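Local coordinates for protein 3-dehydroquinate dehydratase (Clostridium difficile, PDB 4H3D) that catalyses the cis-dehydration of 3-dehydroquinate to 3-dehydroshikimate through an imine (Schiff-base) intermediate, the third step of the chorismate pathway, at residues I49-D54 with E67-L72; F83-V88 with K94-D99. One frame throughout, in Å; residues are numbered along the deposited sequence. Where two conformers were deposited one is given.

Interaction 1: residues I49-D54 with E67-L72; sequences IEWRVD and EVLYEL
W51 on strand 49-52 faces helix 67-72, which runs nearly antiparallel to it at 161°, the axes 11.9 Å apart at closest approach. The backbones stay well separated, W51 CA lying 9.0 Å from L69 CA, and the indole bridges the gap. With CG anti to the backbone N (chi1 -180°), W51 reaches straight out from the strand, and the six-membered part of its ring meets one turn of the helix. V68 crosses it at about a right angle, with CG1 3.7 Å from W51 CZ2. L69 approaches at W51 CZ3, where its CB comes to 4.2 Å. L72 CD2 comes obliquely to W51 CE3 at 4.2 Å, and V53 CG2 of the same segment as the indole lies over one of its faces, toward the rim. I34 of helix 31-41 also packs on W51. On the strand's other side, R52 holds D54 in a side-on salt bridge, NE to OD1 at 2.8 Å and NH2 to OD2, each on a syn lone pair, both nearly straight and in the guanidinium plane. E50, W51 and R52 belong to the 3-dehydroquinate binding site, carried by a strand whose outer side packs on its helix, as in a TIM barrel.

Interaction 2: residues F83-V88 with K94-D99; sequences FTFRSV and KLISRD. With SHL (5-hydroxy-6-methyl-4-oxo-4H-pyran-2-carboxylic acid), chain I.
I96 lays its CD1 methyl over one face of the F85 ring, 3.5 Å from the centroid and 17° off the normal, a CH-pi contact in the loop that follows strand 81-84 of the TIM barrel and leads into the helix beginning at R98. F85 and I96 approach from opposite directions. CG1 of I96 stands between the backbone N and the carbonyl carbon (chi1 64°), and from there the chain extends to bring CD1 over the ring. At the ring's edge, near its plane, K94 O lies 3.3 Å from F85 CZ. Nearer the surface, V88 CG2 presses on L95 CD2 at 3.5 Å, tighter than usual for two carbons, and also meets the K94 carbonyl carbon. A water joins the backbones, accepting from V88 N and donating to K94 O; a second accepts from K94 N, but its approach to R86 O is suspiciously short and that link doubtful. Farther out, L104 of helix 98-110 and V53 also pack on F85, K94 NZ pairs with E60, and S97 caps the helix, its OG bonded to Y100 N. R86 leaves the backbone away from this contact, and its chain, bent at chi2 and chi3, places the guanidinium in the ligand pocket, where salt bridges to D118 and E120 hold it. T84 CG2 covers one face of that group, and R86 NH2 donates to OAC of the bound pyranone acid over 3.2 Å, with a bent N-H...O angle of 141°.

In the fold
From the N terminus the chain passes strand 21-26 and helix 31-41 before strand 48-52, and interaction 1 closes the loop between that strand and helix 62-76. The chain then returns through strand 81-84, completing a beta-alpha-beta unit, and interaction 2 closes the shorter loop from that strand to the start of helix 98-110. The two loops follow in series and neither encloses the other. They meet because strands 48-52 and 81-84 are neighbours in the barrel sheet: W51 O lies 3.0 Å from T84 N, a probable hydrogen bond, and V53 packs on F83. D54 OD1 also accepts from R86 N, linking the segments just past the C-terminal ends of the two strands beside the substrate site.

Interaction 1: residues I49-D54 with E67-L72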
# COMPACT_ATOMS: atom_id res chain seq x y z
N ILE B 49 12.94 8.68 -16.57
CA ILE B 49 12.02 8.70 -17.68
C ILE B 49 12.31 7.48 -18.56
O ILE B 49 13.47 7.20 -18.84
CB ILE B 49 12.14 9.99 -18.50
CG1 ILE B 49 11.63 11.18 -17.69
CG2 ILE B 49 11.36 9.86 -19.80
CD1 ILE B 49 11.81 12.56 -18.37
N GLU B 50 11.27 6.76 -18.94
CA GLU B 50 11.39 5.60 -19.82
C GLU B 50 10.82 5.94 -21.17
O GLU B 50 9.71 6.42 -21.26
CB GLU B 50 10.62 4.39 -19.26
CG GLU B 50 10.55 3.18 -20.22
CD GLU B 50 9.73 2.00 -19.67
OE1 GLU B 50 8.60 2.23 -19.18
OE2 GLU B 50 10.21 0.85 -19.73
N TRP B 51 11.59 5.73 -22.23
CA TRP B 51 11.05 5.90 -23.57
C TRP B 51 10.65 4.53 -24.09
O TRP B 51 11.51 3.66 -24.33
CB TRP B 51 12.03 6.59 -24.51
CG TRP B 51 11.49 6.77 -25.90
CD1 TRP B 51 10.17 6.87 -26.25
CD2 TRP B 51 12.24 6.97 -27.12
NE1 TRP B 51 10.05 7.06 -27.62
CE2 TRP B 51 11.31 7.15 -28.16
CE3 TRP B 51 13.60 7.02 -27.42
CZ2 TRP B 51 11.69 7.35 -29.48
CZ3 TRP B 51 13.97 7.22 -28.73
CH2 TRP B 51 13.02 7.37 -29.74
N ARG B 52 9.33 4.32 -24.22
CA ARG B 52 8.75 3.10 -24.76
C ARG B 52 8.73 3.28 -26.25
O ARG B 52 7.72 3.68 -26.82
CB ARG B 52 7.33 2.85 -24.23
CG ARG B 52 7.27 2.19 -22.85
CD ARG B 52 7.62 0.74 -22.95
NE ARG B 52 6.72 0.05 -23.90
CZ ARG B 52 5.54 -0.47 -23.58
NH1 ARG B 52 5.10 -0.41 -22.33
NH2 ARG B 52 4.80 -1.07 -24.52
N VAL B 53 9.87 2.97 -26.86
CA VAL B 53 10.11 3.20 -28.28
C VAL B 53 9.26 2.31 -29.20
O VAL B 53 9.06 2.63 -30.37
CB VAL B 53 11.61 3.06 -28.59
CG1 VAL B 53 12.03 1.59 -28.54
CG2 VAL B 53 11.97 3.69 -29.94
N ASP B 54 8.76 1.19 -28.68
CA ASP B 54 7.87 0.32 -29.50
C ASP B 54 6.58 1.05 -29.93
O ASP B 54 5.93 0.61 -30.86
CB ASP B 54 7.53 -0.99 -28.80
CG ASP B 54 6.96 -0.78 -27.43
OD1 ASP B 54 7.72 -0.35 -26.51
OD2 ASP B 54 5.77 -1.08 -27.24
N GLU B 67 17.22 10.57 -34.08
CA GLU B 67 16.78 11.97 -34.17
C GLU B 67 15.93 12.35 -32.96
O GLU B 67 16.13 13.40 -32.35
CB GLU B 67 16.00 12.22 -35.47
CG GLU B 67 16.81 12.11 -36.75
CD GLU B 67 15.98 12.37 -38.01
OE1 GLU B 67 14.92 13.02 -37.90
OE2 GLU B 67 16.39 11.94 -39.09
N VAL B 68 14.96 11.50 -32.62
CA VAL B 68 14.09 11.75 -31.47
C VAL B 68 14.91 11.73 -30.18
O VAL B 68 14.78 12.61 -29.33
CB VAL B 68 12.94 10.72 -31.38
CG1 VAL B 68 12.14 10.93 -30.10
CG2 VAL B 68 12.06 10.82 -32.60
N LEU B 69 15.78 10.75 -30.07
CA LEU B 69 16.63 10.62 -28.89
C LEU B 69 17.45 11.90 -28.64
O LEU B 69 17.56 12.34 -27.48
CB LEU B 69 17.55 9.43 -29.05
CG LEU B 69 18.41 9.05 -27.86
CD1 LEU B 69 17.54 8.80 -26.63
CD2 LEU B 69 19.27 7.83 -28.22
N TYR B 70 18.02 12.47 -29.72
CA TYR B 70 18.81 13.73 -29.62
C TYR B 70 17.98 14.82 -29.01
O TYR B 70 18.42 15.49 -28.07
CB TYR B 70 19.23 14.31 -31.00
CG TYR B 70 19.92 13.44 -32.00
CD1 TYR B 70 20.65 12.32 -31.63
CD2 TYR B 70 19.93 13.85 -33.37
CE1 TYR B 70 21.32 11.55 -32.61
CE2 TYR B 70 20.59 13.11 -34.32
CZ TYR B 70 21.28 11.97 -33.96
OH TYR B 70 21.93 11.26 -34.93
N GLU B 71 16.81 15.05 -29.59
CA GLU B 71 15.92 16.10 -29.11
C GLU B 71 15.45 15.85 -27.69
O GLU B 71 15.50 16.73 -26.85
CB GLU B 71 14.72 16.26 -30.02
CG GLU B 71 15.07 16.83 -31.36
CD GLU B 71 13.87 17.41 -32.09
OE1 GLU B 71 12.90 17.82 -31.40
OE2 GLU B 71 13.91 17.47 -33.34
N LEU B 72 15.00 14.63 -27.44
CA LEU B 72 14.53 14.25 -26.13
C LEU B 72 15.61 14.53 -25.08
O LEU B 72 15.35 15.15 -24.05
CB LEU B 72 14.17 12.76 -26.16
CG LEU B 72 13.60 12.10 -24.91
CD1 LEU B 72 12.36 12.81 -24.42
CD2 LEU B 72 13.29 10.62 -25.23

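Interaction 2: residues F83-V88 with K94-D99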
# COMPACT_ATOMS: atom_id res chain seq x y z
N PHE B 83 15.74 3.24 -22.01
CA PHE B 83 15.30 2.94 -23.38
C PHE B 83 14.72 1.54 -23.36
O PHE B 83 15.39 0.61 -22.97
CB PHE B 83 16.48 3.01 -24.33
CG PHE B 83 16.13 2.77 -25.76
CD1 PHE B 83 15.55 3.76 -26.50
CD2 PHE B 83 16.40 1.56 -26.37
CE1 PHE B 83 15.22 3.56 -27.85
CE2 PHE B 83 16.09 1.36 -27.72
CZ PHE B 83 15.50 2.37 -28.45
N THR B 84 13.45 1.41 -23.77
CA THR B 84 12.76 0.12 -23.74
C THR B 84 11.96 -0.16 -25.02
O THR B 84 11.01 0.56 -25.33
CB THR B 84 11.71 0.03 -22.56
OG1 THR B 84 12.38 0.23 -21.30
CG2 THR B 84 11.00 -1.36 -22.55
N PHE B 85 12.35 -1.20 -25.76
CA PHE B 85 11.50 -1.70 -26.85
C PHE B 85 10.83 -2.94 -26.26
O PHE B 85 11.48 -3.96 -26.05
CB PHE B 85 12.26 -2.09 -28.12
CG PHE B 85 11.34 -2.55 -29.25
CD1 PHE B 85 10.78 -3.81 -29.25
CD2 PHE B 85 11.00 -1.68 -30.27
CE1 PHE B 85 9.90 -4.20 -30.26
CE2 PHE B 85 10.14 -2.07 -31.27
CZ PHE B 85 9.59 -3.32 -31.26
N ARG B 86 9.54 -2.81 -25.92
CA ARG B 86 8.75 -3.90 -25.36
C ARG B 86 8.19 -4.72 -26.51
O ARG B 86 7.49 -4.20 -27.36
CB ARG B 86 7.61 -3.31 -24.50
CG ARG B 86 6.75 -4.33 -23.78
CD ARG B 86 7.55 -5.24 -22.80
NE ARG B 86 8.10 -4.51 -21.66
CZ ARG B 86 9.40 -4.43 -21.34
NH1 ARG B 86 10.33 -5.06 -22.06
NH2 ARG B 86 9.76 -3.75 -20.26
N SER B 87 8.54 -6.00 -26.56
CA SER B 87 8.09 -6.84 -27.67
C SER B 87 6.61 -7.22 -27.53
O SER B 87 6.03 -7.18 -26.43
CB SER B 87 8.97 -8.11 -27.78
OG SER B 87 8.58 -9.08 -26.83
N VAL B 88 6.02 -7.57 -28.66
CA VAL B 88 4.62 -7.95 -28.73
C VAL B 88 4.26 -9.06 -27.76
O VAL B 88 3.23 -9.00 -27.10
CB VAL B 88 4.22 -8.36 -30.17
CG1 VAL B 88 2.82 -9.00 -30.20
CG2 VAL B 88 4.31 -7.16 -31.12
N LYS B 94 4.64 -3.32 -31.54
CA LYS B 94 5.20 -3.47 -32.87
C LYS B 94 6.04 -4.73 -33.06
O LYS B 94 6.96 -5.00 -32.28
CB LYS B 94 6.08 -2.23 -33.11
CG LYS B 94 6.83 -2.20 -34.40
CD LYS B 94 5.93 -2.03 -35.61
CE LYS B 94 6.81 -1.84 -36.83
NZ LYS B 94 6.04 -1.60 -38.06
N LEU B 95 5.72 -5.50 -34.09
CA LEU B 95 6.51 -6.68 -34.43
C LEU B 95 7.80 -6.24 -35.14
O LEU B 95 7.76 -5.45 -36.08
CB LEU B 95 5.74 -7.61 -35.38
CG LEU B 95 4.49 -8.32 -34.86
CD1 LEU B 95 3.76 -9.00 -36.01
CD2 LEU B 95 4.86 -9.33 -33.75
N ILE B 96 8.94 -6.74 -34.65
CA ILE B 96 10.24 -6.54 -35.32
C ILE B 96 11.04 -7.83 -35.23
O ILE B 96 10.73 -8.73 -34.42
CB ILE B 96 11.08 -5.37 -34.73
CG1 ILE B 96 11.46 -5.66 -33.28
CG2 ILE B 96 10.34 -4.05 -34.90
CD1 ILE B 96 12.41 -4.62 -32.65
N SER B 97 12.09 -7.92 -36.03
CA SER B 97 12.90 -9.11 -36.02
C SER B 97 13.82 -9.15 -34.81
O SER B 97 14.07 -8.13 -34.15
CB SER B 97 13.74 -9.22 -37.30
OG SER B 97 14.80 -8.27 -37.31
N ARG B 98 14.31 -10.34 -34.54
CA ARG B 98 15.25 -10.62 -33.49
C ARG B 98 16.56 -9.86 -33.76
O ARG B 98 17.14 -9.25 -32.86
CB ARG B 98 15.47 -12.13 -33.48
CG ARG B 98 16.55 -12.67 -32.61
CD ARG B 98 16.29 -14.17 -32.46
NE ARG B 98 14.96 -14.34 -31.89
CZ ARG B 98 14.72 -14.39 -30.59
NH1 ARG B 98 15.73 -14.34 -29.74
NH2 ARG B 98 13.48 -14.51 -30.13
N ASP B 99 16.99 -9.89 -35.01
CA ASP B 99 18.19 -9.19 -35.43
C ASP B 99 18.04 -7.68 -35.25
O ASP B 99 18.97 -7.02 -34.81
CB ASP B 99 18.56 -9.53 -36.88
CG ASP B 99 19.16 -10.92 -37.02
OD1 ASP B 99 19.64 -11.49 -36.02
OD2 ASP B 99 19.16 -11.44 -38.14
OAD SHL I . 3.79 -0.06 -14.77
CAH SHL I . 3.42 -1.09 -15.39
OAA SHL I . 2.20 -1.41 -15.45
CAK SHL I . 4.43 -1.91 -16.03
OAG SHL I . 5.80 -1.51 -15.91
CAF SHL I . 6.77 -2.18 -16.68
CAL SHL I . 8.04 -1.71 -16.67
CAJ SHL I . 6.35 -3.19 -17.47
OAC SHL I . 7.23 -3.83 -18.24
CAI SHL I . 5.04 -3.58 -17.50
CAE SHL I . 4.09 -2.96 -16.79
OAB SHL I . 4.67 -4.60 -18.25
O HOH W 1 6.44 -4.36 -29.63
O HOH W 2 7.94 -7.27 -31.01